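Local coordinates for protein exopolygalacturonate lyase (Vibrio vulnificus, PDB 5A29) that probably cleaves pectate chains by beta-elimination, as a metal-dependent exolytic member of polysaccharide lyase family 2, at residues 25-28 with 29-33; 267-270 with 271-274. All coordinates share one frame; numbering follows the deposited sequence.

Contact 1 of 2, residues 25-28 with 29-33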
loop_
_atom_site.group_PDB
_atom_site.type_symbol
_atom_site.label_atom_id
_atom_site.label_comp_id
_atom_site.label_asym_id
_atom_site.label_seq_id
_atom_site.Cartn_x
_atom_site.Cartn_y
_atom_site.Cartn_z
ATOM N N TYR A 25 19.150 -26.379 -8.231
ATOM C CA TYR A 25 17.743 -26.394 -7.930
ATOM C C TYR A 25 17.377 -27.793 -7.361
ATOM O O TYR A 25 18.004 -28.817 -7.739
ATOM C CB TYR A 25 17.048 -26.207 -9.251
ATOM C CG TYR A 25 15.652 -25.627 -9.154
ATOM C CD1 TYR A 25 15.470 -24.240 -8.888
ATOM C CD2 TYR A 25 14.554 -26.425 -9.361
ATOM C CE1 TYR A 25 14.197 -23.685 -8.838
ATOM C CE2 TYR A 25 13.270 -25.891 -9.291
ATOM C CZ TYR A 25 13.117 -24.522 -9.051
ATOM O OH TYR A 25 11.876 -24.032 -9.042
ATOM N N THR A 26 16.330 -27.840 -6.527
ATOM C CA THR A 26 15.973 -29.123 -5.871
ATOM C C THR A 26 14.516 -29.362 -6.000
ATOM O O THR A 26 13.713 -28.462 -6.373
ATOM C CB THR A 26 16.248 -29.088 -4.361
ATOM O OG1 THR A 26 15.339 -28.105 -3.739
ATOM C CG2 THR A 26 17.724 -28.736 -4.103
ATOM N N GLU A 27 14.147 -30.591 -5.637
ATOM C CA GLU A 27 12.752 -30.968 -5.654
ATOM C C GLU A 27 11.966 -30.034 -4.701
ATOM O O GLU A 27 10.809 -29.757 -4.950
ATOM C CB GLU A 27 12.707 -32.407 -5.048
ATOM C CG GLU A 27 11.330 -32.967 -5.126
ATOM C CD GLU A 27 11.350 -34.432 -4.714
ATOM O OE1 GLU A 27 12.402 -34.921 -4.205
ATOM O OE2 GLU A 27 10.287 -35.044 -4.885
ATOM N N GLN A 28 12.551 -29.663 -3.581
ATOM C CA GLN A 28 11.829 -28.728 -2.657
ATOM C C GLN A 28 11.539 -27.397 -3.311
ATOM O O GLN A 28 10.459 -26.800 -3.110
ATOM C CB GLN A 28 12.633 -28.464 -1.384
ATOM C CG GLN A 28 12.513 -29.607 -0.375
ATOM C CD GLN A 28 13.400 -30.761 -0.761
ATOM O OE1 GLN A 28 14.478 -30.572 -1.343
ATOM N NE2 GLN A 28 12.954 -31.978 -0.464
ATOM N N ASP A 29 12.518 -26.861 -4.045
ATOM C CA ASP A 29 12.224 -25.615 -4.830
ATOM C C ASP A 29 11.101 -25.775 -5.799
ATOM O O ASP A 29 10.204 -24.901 -5.931
ATOM C CB ASP A 29 13.502 -25.169 -5.621
ATOM C CG ASP A 29 14.662 -24.974 -4.753
ATOM O OD1 ASP A 29 14.571 -24.306 -3.645
ATOM O OD2 ASP A 29 15.789 -25.353 -5.218
ATOM N N ALA A 30 11.089 -26.895 -6.528
ATOM C CA ALA A 30 10.000 -27.169 -7.457
ATOM C C ALA A 30 8.654 -27.268 -6.744
ATOM O O ALA A 30 7.633 -26.878 -7.300
ATOM C CB ALA A 30 10.256 -28.497 -8.247
ATOM N N MET A 31 8.647 -27.867 -5.552
ATOM C CA MET A 31 7.357 -28.087 -4.895
ATOM C C MET A 31 6.739 -26.738 -4.489
ATOM O O MET A 31 5.487 -26.599 -4.460
ATOM C CB MET A 31 7.541 -28.921 -3.630
ATOM C CG MET A 31 7.731 -30.428 -3.916
ATOM S SD MET A 31 8.379 -31.195 -2.393
ATOM C CE MET A 31 6.976 -30.925 -1.279
ATOM N N ARG A 32 7.573 -25.731 -4.233
ATOM C CA ARG A 32 7.018 -24.407 -3.888
ATOM C C ARG A 32 6.420 -23.810 -5.142
ATOM O O ARG A 32 5.312 -23.185 -5.108
ATOM C CB ARG A 32 8.088 -23.458 -3.342
ATOM C CG ARG A 32 8.653 -23.893 -2.008
ATOM C CD ARG A 32 9.400 -22.760 -1.302
ATOM N NE ARG A 32 10.546 -22.295 -2.154
ATOM C CZ ARG A 32 11.763 -22.901 -2.184
ATOM N NH1 ARG A 32 12.118 -23.876 -1.312
ATOM N NH2 ARG A 32 12.703 -22.402 -2.994
ATOM N N VAL A 33 7.070 -23.991 -6.276
ATOM C CA VAL A 33 6.453 -23.485 -7.512
ATOM C C VAL A 33 5.154 -24.231 -7.815
ATOM O O VAL A 33 4.178 -23.654 -8.317
ATOM C CB VAL A 33 7.424 -23.566 -8.737
ATOM C CG1 VAL A 33 6.689 -23.223 -10.023
ATOM C CG2 VAL A 33 8.608 -22.642 -8.552
HETATM O O HOH W 1 15.910 -26.524 -1.793
#
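D29 reaches back from the first turn of helix 27-46 to the residues that lead into it, Y25 and T26. Its CB lies over one face of the Y25 ring, D29 CB being 3.6 Å from the ring centroid and almost straight above it, a CH-pi contact, displaced toward the hydroxyl-bearing end of the ring so that CZ is the nearest ring carbon. The same CB also brushes T26 O. One bond further out, CG has turned to the side of the backbone N (chi1 -56°), which carries the carboxylate back past T26, its plane inclined 51° to the tyrosine ring. OD2 takes the backbone N-H of T26: the distance from T26 N to D29 OD2 is 2.9 Å, and the N-H meets the oxygen on its anti side, 30° out of the carboxylate plane. In return D29 N donates to T26 OG1 at 3.1 Å, a nearly straight bond. With T26 as N-cap, the two reciprocal bonds make a capping box.

The other oxygen, D29 OD1, receives R32 NH2 at 2.7 Å, a salt bridge one turn along the helix, and a water bound to T26 OG1 donates to it as well. Behind the box the helical ladder starts with A30 N to T26 O (3.1 Å), followed by M31 N to E27 O.

Helices 484-500 and 521-532 flank this end: R490 forms a second salt bridge with D29 OD2, D494 pairs with R32 NH1, and D529 takes the hydroxyl of Y25. Bonded to two arginines and to the N-H of T26, at the N-terminal end of the helix, the D29 carboxylate is probably ionised, and its negative charge should help stabilise the start of the helix.

Contact 2 of 2, residues 267-270 with 271-274. With SRT (S,R meso-tartaric acid), chain D.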
loop_
_atom_site.group_PDB
_atom_site.type_symbol
_atom_site.label_atom_id
_atom_site.label_comp_id
_atom_site.label_asym_id
_atom_site.label_seq_id
_atom_site.Cartn_x
_atom_site.Cartn_y
_atom_site.Cartn_z
ATOM N N MET A 267 5.367 15.436 -4.658
ATOM C CA MET A 267 6.336 14.741 -3.781
ATOM C C MET A 267 7.169 15.731 -2.934
ATOM O O MET A 267 7.434 15.522 -1.720
ATOM C CB MET A 267 7.253 13.837 -4.613
ATOM C CG MET A 267 8.287 13.107 -3.800
ATOM S SD MET A 267 9.481 12.115 -4.800
ATOM C CE MET A 267 8.409 11.060 -5.710
ATOM N N THR A 268 7.592 16.824 -3.579
ATOM C CA THR A 268 8.429 17.825 -2.917
ATOM C C THR A 268 7.698 18.543 -1.762
ATOM O O THR A 268 8.353 18.962 -0.828
ATOM C CB THR A 268 8.822 18.900 -3.998
ATOM O OG1 THR A 268 9.757 18.255 -4.863
ATOM C CG2 THR A 268 9.571 20.040 -3.365
ATOM N N GLN A 269 6.390 18.739 -1.890
ATOM C CA GLN A 269 5.639 19.478 -0.816
ATOM C C GLN A 269 5.828 18.749 0.559
ATOM O O GLN A 269 5.963 19.421 1.639
ATOM C CB GLN A 269 4.177 19.668 -1.180
ATOM C CG GLN A 269 3.867 20.510 -2.467
ATOM C CD GLN A 269 4.847 21.687 -2.581
ATOM O OE1 GLN A 269 4.773 22.632 -1.793
ATOM N NE2 GLN A 269 5.834 21.570 -3.475
ATOM N N TYR A 270 5.828 17.404 0.527
ATOM C CA TYR A 270 6.057 16.643 1.796
ATOM C C TYR A 270 7.386 16.882 2.384
ATOM O O TYR A 270 7.527 17.052 3.633
ATOM C CB TYR A 270 5.806 15.118 1.632
ATOM C CG TYR A 270 4.369 14.834 1.241
ATOM C CD1 TYR A 270 3.391 14.641 2.198
ATOM C CD2 TYR A 270 4.007 14.736 -0.109
ATOM C CE1 TYR A 270 2.094 14.320 1.807
ATOM C CE2 TYR A 270 2.703 14.500 -0.479
ATOM C CZ TYR A 270 1.766 14.320 0.485
ATOM O OH TYR A 270 0.499 14.029 0.091
ATOM N N LYS A 271 8.392 16.961 1.493
ATOM C CA LYS A 271 9.763 17.190 1.893
ATOM C C LYS A 271 9.942 18.604 2.486
ATOM O O LYS A 271 10.709 18.782 3.461
ATOM C CB LYS A 271 10.747 16.963 0.729
ATOM C CG LYS A 271 10.617 15.626 -0.032
ATOM C CD LYS A 271 10.557 14.347 0.800
ATOM C CE LYS A 271 9.908 13.136 0.007
ATOM N NZ LYS A 271 8.373 13.095 -0.311
ATOM N N LEU A 272 9.293 19.583 1.861
ATOM C CA LEU A 272 9.435 20.998 2.339
ATOM C C LEU A 272 8.849 21.199 3.722
ATOM O O LEU A 272 9.277 22.090 4.448
ATOM C CB LEU A 272 8.698 21.933 1.374
ATOM C CG LEU A 272 9.424 22.033 0.005
ATOM C CD1 LEU A 272 8.499 22.812 -0.929
ATOM C CD2 LEU A 272 10.809 22.705 0.199
ATOM N N ALA A 273 7.842 20.384 4.084
ATOM C CA ALA A 273 7.199 20.467 5.373
ATOM C C ALA A 273 7.795 19.563 6.471
ATOM O O ALA A 273 7.264 19.548 7.552
ATOM C CB ALA A 273 5.682 20.190 5.220
ATOM N N LYS A 274 8.914 18.875 6.215
ATOM C CA LYS A 274 9.555 18.062 7.208
ATOM C C LYS A 274 9.955 18.906 8.422
ATOM O O LYS A 274 10.156 20.148 8.337
ATOM C CB LYS A 274 10.765 17.280 6.648
ATOM C CG LYS A 274 12.053 18.098 6.571
ATOM C CD LYS A 274 13.034 17.213 5.808
ATOM C CE LYS A 274 13.644 17.935 4.637
ATOM N NZ LYS A 274 14.843 18.588 5.210
HETATM O O1 SRT D . 5.306 11.346 3.562
HETATM O O11 SRT D . 6.803 12.720 4.335
HETATM C C1 SRT D . 6.466 11.814 3.561
HETATM C C2 SRT D . 7.359 11.281 2.457
HETATM O O2 SRT D . 7.467 12.396 1.645
HETATM C C3 SRT D . 8.794 10.753 2.698
HETATM O O3 SRT D . 9.270 10.970 4.004
HETATM C C4 SRT D . 9.051 9.287 2.395
HETATM O O4 SRT D . 10.175 9.115 1.847
HETATM O O41 SRT D . 8.190 8.370 2.652
#
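K271 NZ is held from more than one side. K271 NZ donates to M267 O, four residues back along the same helix, over 3.0 Å, approaching from 32° off the carbonyl plane, and it forms a salt bridge with E343 of helix 331-349. A hydroxyl oxygen of the bound meso-tartaric acid, O2, is modelled only 2.3 Å from K271 NZ, too short to be trusted in detail, though it does place the ligand beside the ammonium group. The lysine chain gets there by doubling back: bends at chi2 (-49°) and chi4 (-72°) fold it along its own helix, with K271 CG passing M267 O at 3.6 Å and the tip ending next to M267 CG.

Y270 supplies another part of the pocket wall. Y270 CB is 3.2 Å from tartrate O2, which sits oblique to the ring. The phenol leads away from K271, its hydroxyl bonded to T232 O and its ring edge-to-face with F285. N339 ND2 also hydrogen-bonds the ligand, so helices 259-272 and 331-349 both contribute to this pocket.

This is the C-terminal end of helix 259-272. L272 N still makes a regular bond to T268 O, but the next one, A273 N to Q269 O, has lengthened to 3.2 Å, with a weak second branch to Y270 O, and the chain gives up its helical course at A273.

On a different side of the turn, L272 CD1 rests against both T268 CG2 and Q269 OE1, 3.8 Å from each. The Q269 and L272 side chains run alongside each other, pointing the same way, while Q269 OE1 is hydrogen-bonded to S215 OG.

Contact 1 comes first along the chain, well ahead of contact 2. Their centres lie about 46 Å apart, across the middle of the molecule, with nearest atoms about 34 Å apart, and they share no helix or sheet. They mark opposite kinds of helix end: residues 25-33 start helix 27-46, near the N-terminus of the model, while residues 267-274 finish helix 259-272. The first belongs to the periphery, away from the metal and tartrate sites; the second is buried and lines a tartrate pocket together with helix 331-349. One thus joins the N-terminal helix to helices 484-500 and 521-532 from late in the sequence, while the other helps form a ligand-binding pocket.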